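Local atomic coordinates of Mll3558 protein (Mesorhizobium loti, PDB entry 3RD6), a protein that is of unknown function but belongs to the AHA1 family, whose helix-grip fold suggests that it may bind a partner protein or a small ligand. Residues Arg35-Gly40 with Arg139-Ala144; Phe87-Ala92 with Lys132-Gly137; Thr104-Pro109 with Arg115-Glu120. All coordinates share one frame; numbering follows the deposited sequence.

Interaction 1 of 3, residues Arg35-Gly40 with Arg139-Ala144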
loop_
_atom_site.group_PDB
_atom_site.type_symbol
_atom_site.label_atom_id
_atom_site.label_comp_id
_atom_site.label_asym_id
_atom_site.label_seq_id
_atom_site.Cartn_x
_atom_site.Cartn_y
_atom_site.Cartn_z
ATOM N N ARG A 35 -8.116 -21.534 4.028
ATOM C CA ARG A 35 -7.564 -22.879 3.977
ATOM C C ARG A 35 -6.161 -22.970 3.387
ATOM O O ARG A 35 -5.403 -23.872 3.740
ATOM C CB ARG A 35 -8.533 -23.816 3.251
ATOM C CG ARG A 35 -9.915 -23.868 3.915
ATOM C CD ARG A 35 -10.767 -25.025 3.404
ATOM N NE ARG A 35 -11.078 -24.907 1.980
ATOM C CZ ARG A 35 -12.188 -24.363 1.488
ATOM N NH1 ARG A 35 -13.117 -23.878 2.299
ATOM N NH2 ARG A 35 -12.375 -24.302 0.177
ATOM N N TRP A 36 -5.793 -22.048 2.502
ATOM C CA TRP A 36 -4.441 -22.086 1.943
ATOM C C TRP A 36 -3.474 -21.058 2.543
ATOM O O TRP A 36 -2.273 -21.295 2.568
ATOM C CB TRP A 36 -4.449 -21.963 0.406
ATOM C CG TRP A 36 -5.198 -20.798 -0.184
ATOM C CD1 TRP A 36 -6.551 -20.679 -0.321
ATOM C CD2 TRP A 36 -4.631 -19.631 -0.797
ATOM N NE1 TRP A 36 -6.862 -19.513 -0.989
ATOM C CE2 TRP A 36 -5.703 -18.848 -1.285
ATOM C CE3 TRP A 36 -3.321 -19.165 -0.975
ATOM C CZ2 TRP A 36 -5.503 -17.634 -1.952
ATOM C CZ3 TRP A 36 -3.122 -17.954 -1.639
ATOM C CH2 TRP A 36 -4.208 -17.202 -2.112
ATOM N N ARG A 37 -3.995 -19.939 3.045
ATOM C CA ARG A 37 -3.154 -18.910 3.653
ATOM C C ARG A 37 -3.208 -18.944 5.185
ATOM O O ARG A 37 -2.189 -18.762 5.857
ATOM C CB ARG A 37 -3.593 -17.527 3.195
ATOM C CG ARG A 37 -3.500 -17.271 1.715
ATOM C CD ARG A 37 -4.315 -16.039 1.403
ATOM N NE ARG A 37 -4.205 -15.094 2.512
ATOM C CZ ARG A 37 -4.948 -14.005 2.635
ATOM N NH1 ARG A 37 -5.862 -13.721 1.715
ATOM N NH2 ARG A 37 -4.767 -13.204 3.671
ATOM N N VAL A 38 -4.411 -19.151 5.716
ATOM C CA VAL A 38 -4.648 -19.223 7.149
ATOM C C VAL A 38 -5.284 -20.582 7.470
ATOM O O VAL A 38 -5.704 -21.296 6.563
ATOM C CB VAL A 38 -5.613 -18.087 7.623
ATOM C CG1 VAL A 38 -5.886 -18.176 9.123
ATOM C CG2 VAL A 38 -5.023 -16.735 7.290
ATOM N N ASP A 39 -5.326 -20.948 8.751
ATOM C CA ASP A 39 -5.930 -22.206 9.169
ATOM C C ASP A 39 -7.365 -21.950 9.648
ATOM O O ASP A 39 -8.263 -21.669 8.856
ATOM C CB ASP A 39 -5.127 -22.852 10.307
ATOM C CG ASP A 39 -3.747 -23.312 9.876
ATOM O OD1 ASP A 39 -2.861 -22.457 9.682
ATOM O OD2 ASP A 39 -3.560 -24.535 9.733
ATOM N N GLY A 40 -7.571 -22.039 10.956
ATOM C CA GLY A 40 -8.892 -21.814 11.503
ATOM C C GLY A 40 -9.717 -23.074 11.675
ATOM O O GLY A 40 -10.792 -23.203 11.089
ATOM N N ARG A 139 5.889 -17.589 -1.903
ATOM C CA ARG A 139 6.140 -18.588 -2.926
ATOM C C ARG A 139 5.602 -19.921 -2.407
ATOM O O ARG A 139 5.231 -20.796 -3.184
ATOM C CB ARG A 139 7.642 -18.672 -3.213
ATOM C CG ARG A 139 8.001 -19.333 -4.526
ATOM C CD ARG A 139 9.479 -19.179 -4.811
ATOM N NE ARG A 139 9.802 -17.942 -5.527
ATOM C CZ ARG A 139 9.465 -17.695 -6.794
ATOM N NH1 ARG A 139 8.785 -18.599 -7.484
ATOM N NH2 ARG A 139 9.835 -16.561 -7.385
ATOM N N GLY A 140 5.550 -20.052 -1.084
ATOM C CA GLY A 140 5.040 -21.261 -0.470
ATOM C C GLY A 140 3.527 -21.262 -0.419
ATOM O O GLY A 140 2.881 -22.278 -0.684
ATOM N N LEU A 141 2.960 -20.113 -0.075
ATOM C CA LEU A 141 1.519 -19.964 -0.001
ATOM C C LEU A 141 0.882 -20.156 -1.377
ATOM O O LEU A 141 -0.213 -20.683 -1.492
ATOM C CB LEU A 141 1.167 -18.583 0.574
ATOM C CG LEU A 141 1.440 -18.431 2.074
ATOM C CD1 LEU A 141 1.569 -16.966 2.427
ATOM C CD2 LEU A 141 0.326 -19.086 2.884
ATOM N N LEU A 142 1.578 -19.721 -2.421
ATOM C CA LEU A 142 1.074 -19.860 -3.783
ATOM C C LEU A 142 1.164 -21.316 -4.200
ATOM O O LEU A 142 0.310 -21.817 -4.936
ATOM C CB LEU A 142 1.877 -19.005 -4.770
ATOM C CG LEU A 142 1.635 -17.499 -4.771
ATOM C CD1 LEU A 142 2.597 -16.864 -5.756
ATOM C CD2 LEU A 142 0.181 -17.191 -5.140
ATOM N N GLU A 143 2.210 -21.989 -3.730
ATOM C CA GLU A 143 2.400 -23.402 -4.023
ATOM C C GLU A 143 1.253 -24.122 -3.298
ATOM O O GLU A 143 0.623 -25.021 -3.860
ATOM C CB GLU A 143 3.767 -23.867 -3.498
ATOM C CG GLU A 143 4.407 -25.011 -4.284
ATOM C CD GLU A 143 4.051 -26.382 -3.742
ATOM O OE1 GLU A 143 4.533 -27.386 -4.303
ATOM O OE2 GLU A 143 3.295 -26.458 -2.750
ATOM N N ALA A 144 0.972 -23.694 -2.065
ATOM C CA ALA A 144 -0.111 -24.263 -1.264
ATOM C C ALA A 144 -1.452 -24.041 -1.956
ATOM O O ALA A 144 -2.306 -24.923 -1.949
ATOM C CB ALA A 144 -0.128 -23.630 0.108
#
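The carbonyl O of Trp-36 meets two methyl groups of the helix across from it, CD2 of Leu-141 at 3.4 Å and CB of Ala-144 at 4.0 Å. This is one point where the C-terminal helix of the helix-grip fold, characteristic of the Bet v 1-like proteins, is met by the chain leaving short helix 30-36. Leu-141 and Ala-144 lie three residues apart and therefore line one side of helix 131-148. Ala-144 has only its CB, pointing toward the other segment, which lets the backbone of Trp-36 lie near the helix. Leu-141 reaches farther: with CG beside its own backbone N (chi1 -72°), CD2 also arrives at 3.6 Å from CA of Arg-37 and touches the root of that side chain.

The indole of Trp-36 meets the same helix turn edge-on. Its CE3 lies 3.5 Å from the carbonyl O of Leu-141, which sits near the ring plane. CB points toward the helix, and a chi1 of 53° sets CG between the backbone N and the carbonyl carbon. NE1 donates a hydrogen bond to O of Ala-26, satisfying the one polar atom of a large buried side chain. Phe-27 adds an edge-to-face ring contact. The aliphatic part of Arg-37 suits the boundary of this apolar patch, while its charged end goes on to a salt bridge with Glu-58. CB of Leu-142 points away from 35-40, and its side chain packs on Leu-116 and Tyr-118 of the sheet. Over one face of the Trp-36 ring, offset toward its rim, stands CG of Arg-37, 3.3 Å above the plane.

Interaction 2 of 3, residues Phe87-Ala92 with Lys132-Gly137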
loop_
_atom_site.group_PDB
_atom_site.type_symbol
_atom_site.label_atom_id
_atom_site.label_comp_id
_atom_site.label_asym_id
_atom_site.label_seq_id
_atom_site.Cartn_x
_atom_site.Cartn_y
_atom_site.Cartn_z
ATOM N N PHE A 87 -3.981 -4.651 -2.915
ATOM C CA PHE A 87 -4.152 -4.277 -1.529
ATOM C C PHE A 87 -2.795 -3.913 -0.936
ATOM O O PHE A 87 -1.750 -4.352 -1.398
ATOM C CB PHE A 87 -4.801 -5.413 -0.708
ATOM C CG PHE A 87 -3.929 -6.642 -0.552
ATOM C CD1 PHE A 87 -3.992 -7.676 -1.460
ATOM C CD2 PHE A 87 -3.068 -6.772 0.542
ATOM C CE1 PHE A 87 -3.219 -8.809 -1.278
ATOM C CE2 PHE A 87 -2.291 -7.915 0.726
ATOM C CZ PHE A 87 -2.370 -8.926 -0.181
ATOM N N SER A 88 -2.837 -3.067 0.075
ATOM C CA SER A 88 -1.663 -2.635 0.800
ATOM C C SER A 88 -1.827 -3.347 2.135
ATOM O O SER A 88 -2.913 -3.843 2.448
ATOM C CB SER A 88 -1.707 -1.126 1.033
ATOM O OG SER A 88 -2.842 -0.750 1.798
ATOM N N TYR A 89 -0.762 -3.403 2.917
ATOM C CA TYR A 89 -0.850 -4.049 4.214
ATOM C C TYR A 89 0.387 -3.765 5.007
ATOM O O TYR A 89 1.395 -3.358 4.463
ATOM C CB TYR A 89 -1.059 -5.566 4.073
ATOM C CG TYR A 89 0.169 -6.369 3.734
ATOM C CD1 TYR A 89 0.986 -6.878 4.738
ATOM C CD2 TYR A 89 0.513 -6.631 2.410
ATOM C CE1 TYR A 89 2.114 -7.629 4.432
ATOM C CE2 TYR A 89 1.638 -7.381 2.099
ATOM C CZ TYR A 89 2.436 -7.875 3.114
ATOM O OH TYR A 89 3.564 -8.612 2.842
ATOM N N ARG A 90 0.281 -3.936 6.314
ATOM C CA ARG A 90 1.410 -3.731 7.205
ATOM C C ARG A 90 1.458 -4.946 8.118
ATOM O O ARG A 90 0.429 -5.510 8.489
ATOM C CB ARG A 90 1.251 -2.457 8.026
ATOM C CG ARG A 90 0.038 -2.429 8.923
ATOM C CD ARG A 90 0.049 -1.154 9.742
ATOM N NE ARG A 90 -1.176 -0.929 10.495
ATOM C CZ ARG A 90 -2.375 -0.779 9.961
ATOM N NH1 ARG A 90 -2.535 -0.832 8.653
ATOM N NH2 ARG A 90 -3.407 -0.569 10.747
ATOM N N MET A 91 2.666 -5.358 8.455
ATOM C CA MET A 91 2.857 -6.514 9.296
ATOM C C MET A 91 3.669 -6.129 10.514
ATOM O O MET A 91 4.528 -5.236 10.456
ATOM C CB MET A 91 3.583 -7.601 8.503
ATOM C CG MET A 91 3.399 -8.999 9.030
ATOM S SD MET A 91 4.391 -10.153 8.138
ATOM C CE MET A 91 3.408 -10.353 6.694
ATOM N N ALA A 92 3.379 -6.801 11.622
ATOM C CA ALA A 92 4.079 -6.567 12.869
ATOM C C ALA A 92 4.090 -7.841 13.690
ATOM O O ALA A 92 3.204 -8.687 13.566
ATOM C CB ALA A 92 3.387 -5.477 13.650
ATOM N N LYS A 132 13.496 -11.069 1.768
ATOM C CA LYS A 132 13.914 -12.414 1.408
ATOM C C LYS A 132 12.976 -13.450 2.006
ATOM O O LYS A 132 12.403 -14.278 1.272
ATOM C CB LYS A 132 15.345 -12.647 1.890
ATOM C CG LYS A 132 16.373 -11.673 1.291
ATOM C CD LYS A 132 15.958 -10.208 1.465
ATOM C CE LYS A 132 17.009 -9.228 0.948
ATOM N NZ LYS A 132 17.433 -9.511 -0.450
ATOM N N GLY A 133 12.816 -13.388 3.332
ATOM C CA GLY A 133 11.932 -14.306 4.032
ATOM C C GLY A 133 10.466 -14.208 3.623
ATOM O O GLY A 133 9.741 -15.210 3.633
ATOM N N ARG A 134 10.026 -13.004 3.254
ATOM C CA ARG A 134 8.646 -12.793 2.850
ATOM C C ARG A 134 8.379 -13.359 1.461
ATOM O O ARG A 134 7.308 -13.923 1.226
ATOM C CB ARG A 134 8.279 -11.307 2.887
ATOM C CG ARG A 134 6.775 -11.073 2.963
ATOM C CD ARG A 134 6.399 -9.597 2.889
ATOM N NE ARG A 134 6.969 -8.791 3.966
ATOM C CZ ARG A 134 6.796 -9.029 5.260
ATOM N NH1 ARG A 134 6.068 -10.057 5.649
ATOM N NH2 ARG A 134 7.350 -8.236 6.164
ATOM N N GLU A 135 9.326 -13.237 0.533
ATOM C CA GLU A 135 9.081 -13.805 -0.790
ATOM C C GLU A 135 9.063 -15.327 -0.668
ATOM O O GLU A 135 8.294 -16.001 -1.354
ATOM C CB GLU A 135 10.160 -13.418 -1.796
ATOM C CG GLU A 135 9.789 -13.872 -3.209
ATOM C CD GLU A 135 10.969 -13.907 -4.166
ATOM O OE1 GLU A 135 11.830 -12.989 -4.117
ATOM O OE2 GLU A 135 11.019 -14.862 -4.980
ATOM N N GLU A 136 9.916 -15.856 0.210
ATOM C CA GLU A 136 10.012 -17.290 0.430
ATOM C C GLU A 136 8.657 -17.847 0.841
ATOM O O GLU A 136 8.200 -18.854 0.302
ATOM C CB GLU A 136 11.047 -17.572 1.516
ATOM C CG GLU A 136 11.526 -19.022 1.580
ATOM C CD GLU A 136 12.661 -19.218 2.575
ATOM O OE1 GLU A 136 13.694 -18.523 2.456
ATOM O OE2 GLU A 136 12.517 -20.074 3.472
ATOM N N GLY A 137 8.014 -17.181 1.797
ATOM C CA GLY A 137 6.719 -17.627 2.276
ATOM C C GLY A 137 5.610 -17.524 1.246
ATOM O O GLY A 137 4.811 -18.455 1.092
#
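Arg-134 of the helix stands opposite Tyr-89 and Met-91 of the strand. Before it, Lys-132 and Gly-133 lie in the first turn of helix 131-148, their carbonyls accepting the N-H of Glu-136 and Gly-137. Arg-134 then carries the contact alone, and a long side chain is needed because even the nearest CA atoms, its own and that of Met-91, are 10.7 Å apart.

Its CG is anti to the backbone N (chi1 -160°), the next bond is extended too, and the chain bends at chi3, which turns the guanidinium toward Met-91. On the way CD passes the hydroxyl of Tyr-89, near the plane of the ring, and NE lies 3.6 Å from that OH. Ring and guanidinium planes are almost perpendicular, 88° apart. The tyrosine OH is hydrogen-bonded to OE1 of Glu-120, a carboxylate that the arginine also touches and that probably offers the guanidinium a favourable electrostatic setting. At the end, NH1 makes a weak hydrogen bond to SD of Met-91, whose exact geometry is doubtful. Sulfur is a poor acceptor but a flexible, polarisable neighbour.

Here the long C-terminal helix is gripped by the concave antiparallel sheet, the defining feature of the helix-grip fold. Next in the helix, Glu-135 turns to strand 5-16, resting on Phe-10 and Ile-12 and forming a salt bridge with Arg-139. On the strand, Ser-88 and Arg-90 point to the other face and meet the second subunit, Arg-90 NH1 bonding to OE1 of Gln-77 of that chain.

Interaction 3 of 3, residues Thr104-Pro109 with Arg115-Glu120; sequences TVELTP and RLTYTE
Glu-106 and Thr-117 face each other as a hydrogen-bonded pair of the antiparallel hairpin, and their side chains run side by side. From Glu-106, CB lies against CG2 of Thr-117, and CG, placed beside its own backbone N (chi1 -48°), follows the same methyl at 3.7 Å. CD continues past it, and OE2 ends 3.2 Å from a water. That water also bonds to O of Thr-117 and OG1 of Thr-119. The aliphatic stem thus packs on a methyl while the carboxylate stays with water, as suits a partly exposed position. Underneath, Glu-106 N bonds to O of Thr-117 at 3.0 Å, nearly straight at 167°; hydrogen-bonded and non-hydrogen-bonded pairs alternate from Thr-104 to Thr-108.

The opposite face is mainly apolar: CD2 of Leu-107 meets CD1 of Leu-116 at 3.5 Å, and CG2 of Val-105 lies at 3.8 Å from CD1 of the Tyr-118 ring, whose OH bonds to OE2 of Glu-120. Strands 84-93 and 5-16 flank the hairpin in the sheet. Thr-104 and Glu-106 pack against Val-5 of the second subunit, whereas Val-105, Leu-107 and Leu-116 lie under helix 20-28, and Leu-116 and Tyr-118 under helix 131-148.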
loop_
_atom_site.group_PDB
_atom_site.type_symbol
_atom_site.label_atom_id
_atom_site.label_comp_id
_atom_site.label_asym_id
_atom_site.label_seq_id
_atom_site.Cartn_x
_atom_site.Cartn_y
_atom_site.Cartn_z
ATOM N N THR A 104 -0.118 -6.687 -5.463
ATOM C CA THR A 104 -0.873 -6.677 -6.701
ATOM C C THR A 104 -0.895 -8.125 -7.160
ATOM O O THR A 104 0.131 -8.793 -7.212
ATOM C CB THR A 104 -0.185 -5.803 -7.788
ATOM O OG1 THR A 104 0.033 -4.487 -7.270
ATOM C CG2 THR A 104 -1.042 -5.715 -9.034
ATOM N N VAL A 105 -2.088 -8.618 -7.445
ATOM C CA VAL A 105 -2.275 -9.979 -7.938
ATOM C C VAL A 105 -2.961 -9.869 -9.299
ATOM O O VAL A 105 -4.073 -9.346 -9.408
ATOM C CB VAL A 105 -3.182 -10.789 -7.009
ATOM C CG1 VAL A 105 -3.332 -12.221 -7.536
ATOM C CG2 VAL A 105 -2.633 -10.752 -5.614
ATOM N N GLU A 106 -2.287 -10.349 -10.336
ATOM C CA GLU A 106 -2.850 -10.313 -11.676
ATOM C C GLU A 106 -3.152 -11.736 -12.139
ATOM O O GLU A 106 -2.380 -12.665 -11.869
ATOM C CB GLU A 106 -1.868 -9.652 -12.638
ATOM C CG GLU A 106 -1.307 -8.345 -12.123
ATOM C CD GLU A 106 -0.538 -7.595 -13.185
ATOM O OE1 GLU A 106 -1.071 -7.475 -14.307
ATOM O OE2 GLU A 106 0.582 -7.113 -12.899
ATOM N N LEU A 107 -4.285 -11.898 -12.816
ATOM C CA LEU A 107 -4.696 -13.192 -13.331
ATOM C C LEU A 107 -5.094 -13.025 -14.788
ATOM O O LEU A 107 -6.204 -12.574 -15.088
ATOM C CB LEU A 107 -5.882 -13.729 -12.539
ATOM C CG LEU A 107 -5.622 -13.846 -11.044
ATOM C CD1 LEU A 107 -6.885 -14.303 -10.347
ATOM C CD2 LEU A 107 -4.475 -14.816 -10.806
ATOM N N THR A 108 -4.180 -13.375 -15.690
ATOM C CA THR A 108 -4.437 -13.275 -17.117
ATOM C C THR A 108 -4.733 -14.643 -17.700
ATOM O O THR A 108 -4.131 -15.639 -17.302
ATOM C CB THR A 108 -3.241 -12.660 -17.849
ATOM O OG1 THR A 108 -2.022 -13.199 -17.328
ATOM C CG2 THR A 108 -3.231 -11.143 -17.664
ATOM N N PRO A 109 -5.688 -14.716 -18.644
ATOM C CA PRO A 109 -6.012 -16.017 -19.238
ATOM C C PRO A 109 -4.776 -16.634 -19.893
ATOM O O PRO A 109 -3.990 -15.932 -20.539
ATOM C CB PRO A 109 -7.100 -15.671 -20.260
ATOM C CG PRO A 109 -7.749 -14.445 -19.678
ATOM C CD PRO A 109 -6.569 -13.657 -19.173
ATOM N N ARG A 115 -2.759 -17.500 -15.606
ATOM C CA ARG A 115 -1.438 -16.929 -15.361
ATOM C C ARG A 115 -1.518 -16.001 -14.155
ATOM O O ARG A 115 -2.238 -14.997 -14.178
ATOM C CB ARG A 115 -0.959 -16.148 -16.586
ATOM C CG ARG A 115 0.487 -15.673 -16.506
ATOM C CD ARG A 115 1.455 -16.836 -16.497
ATOM N NE ARG A 115 2.836 -16.399 -16.325
ATOM C CZ ARG A 115 3.458 -15.521 -17.107
ATOM N NH1 ARG A 115 2.825 -14.966 -18.131
ATOM N NH2 ARG A 115 4.720 -15.194 -16.861
ATOM N N LEU A 116 -0.779 -16.337 -13.099
ATOM C CA LEU A 116 -0.801 -15.525 -11.889
ATOM C C LEU A 116 0.525 -14.883 -11.583
ATOM O O LEU A 116 1.487 -15.556 -11.236
ATOM C CB LEU A 116 -1.242 -16.359 -10.681
ATOM C CG LEU A 116 -1.212 -15.693 -9.298
ATOM C CD1 LEU A 116 -2.307 -16.267 -8.431
ATOM C CD2 LEU A 116 0.136 -15.901 -8.643
ATOM N N THR A 117 0.567 -13.567 -11.731
ATOM C CA THR A 117 1.767 -12.811 -11.422
ATOM C C THR A 117 1.457 -12.035 -10.144
ATOM O O THR A 117 0.593 -11.153 -10.120
ATOM C CB THR A 117 2.168 -11.869 -12.591
ATOM O OG1 THR A 117 3.223 -11.003 -12.165
ATOM C CG2 THR A 117 0.989 -11.053 -13.060
ATOM N N TYR A 118 2.154 -12.415 -9.077
ATOM C CA TYR A 118 1.994 -11.826 -7.755
ATOM C C TYR A 118 3.176 -10.878 -7.501
ATOM O O TYR A 118 4.303 -11.315 -7.359
ATOM C CB TYR A 118 1.963 -12.967 -6.730
ATOM C CG TYR A 118 1.552 -12.622 -5.314
ATOM C CD1 TYR A 118 0.288 -12.977 -4.828
ATOM C CD2 TYR A 118 2.449 -12.014 -4.435
ATOM C CE1 TYR A 118 -0.076 -12.746 -3.496
ATOM C CE2 TYR A 118 2.097 -11.771 -3.093
ATOM C CZ TYR A 118 0.826 -12.142 -2.633
ATOM O OH TYR A 118 0.483 -11.888 -1.325
ATOM N N THR A 119 2.908 -9.577 -7.455
ATOM C CA THR A 119 3.948 -8.572 -7.231
ATOM C C THR A 119 3.833 -7.879 -5.879
ATOM O O THR A 119 2.751 -7.434 -5.489
ATOM C CB THR A 119 3.902 -7.475 -8.314
ATOM O OG1 THR A 119 3.950 -8.075 -9.610
ATOM C CG2 THR A 119 5.086 -6.518 -8.148
ATOM N N GLU A 120 4.956 -7.763 -5.174
ATOM C CA GLU A 120 4.949 -7.093 -3.872
ATOM C C GLU A 120 5.989 -5.980 -3.679
ATOM O O GLU A 120 7.191 -6.240 -3.572
ATOM C CB GLU A 120 5.077 -8.126 -2.740
ATOM C CG GLU A 120 3.947 -7.988 -1.733
ATOM C CD GLU A 120 3.921 -9.078 -0.682
ATOM O OE1 GLU A 120 4.773 -9.047 0.221
ATOM O OE2 GLU A 120 3.046 -9.970 -0.764
HETATM O O HOH W 1 1.159 -8.291 -9.931
#

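In the fold
Interactions 1 and 2 use successive turns of helix 131-148, while interaction 3 builds part of the sheet on which that helix lies. Chemistry follows place. The hairpin is held by regular backbone bonds and buries the most surface, with leucines and a valine on its inner face. Of the two helix contacts, interaction 1 sets methyls and an indole edge against the backbone, chiefly its carbonyls, whereas interaction 2 runs from side chain to side chain and is largely polar. All three are partly buried, and interaction 3 touches both helix contacts. Interactions 2 and 3 also reach the second subunit from the sheet's outer face, whereas interaction 1 does not.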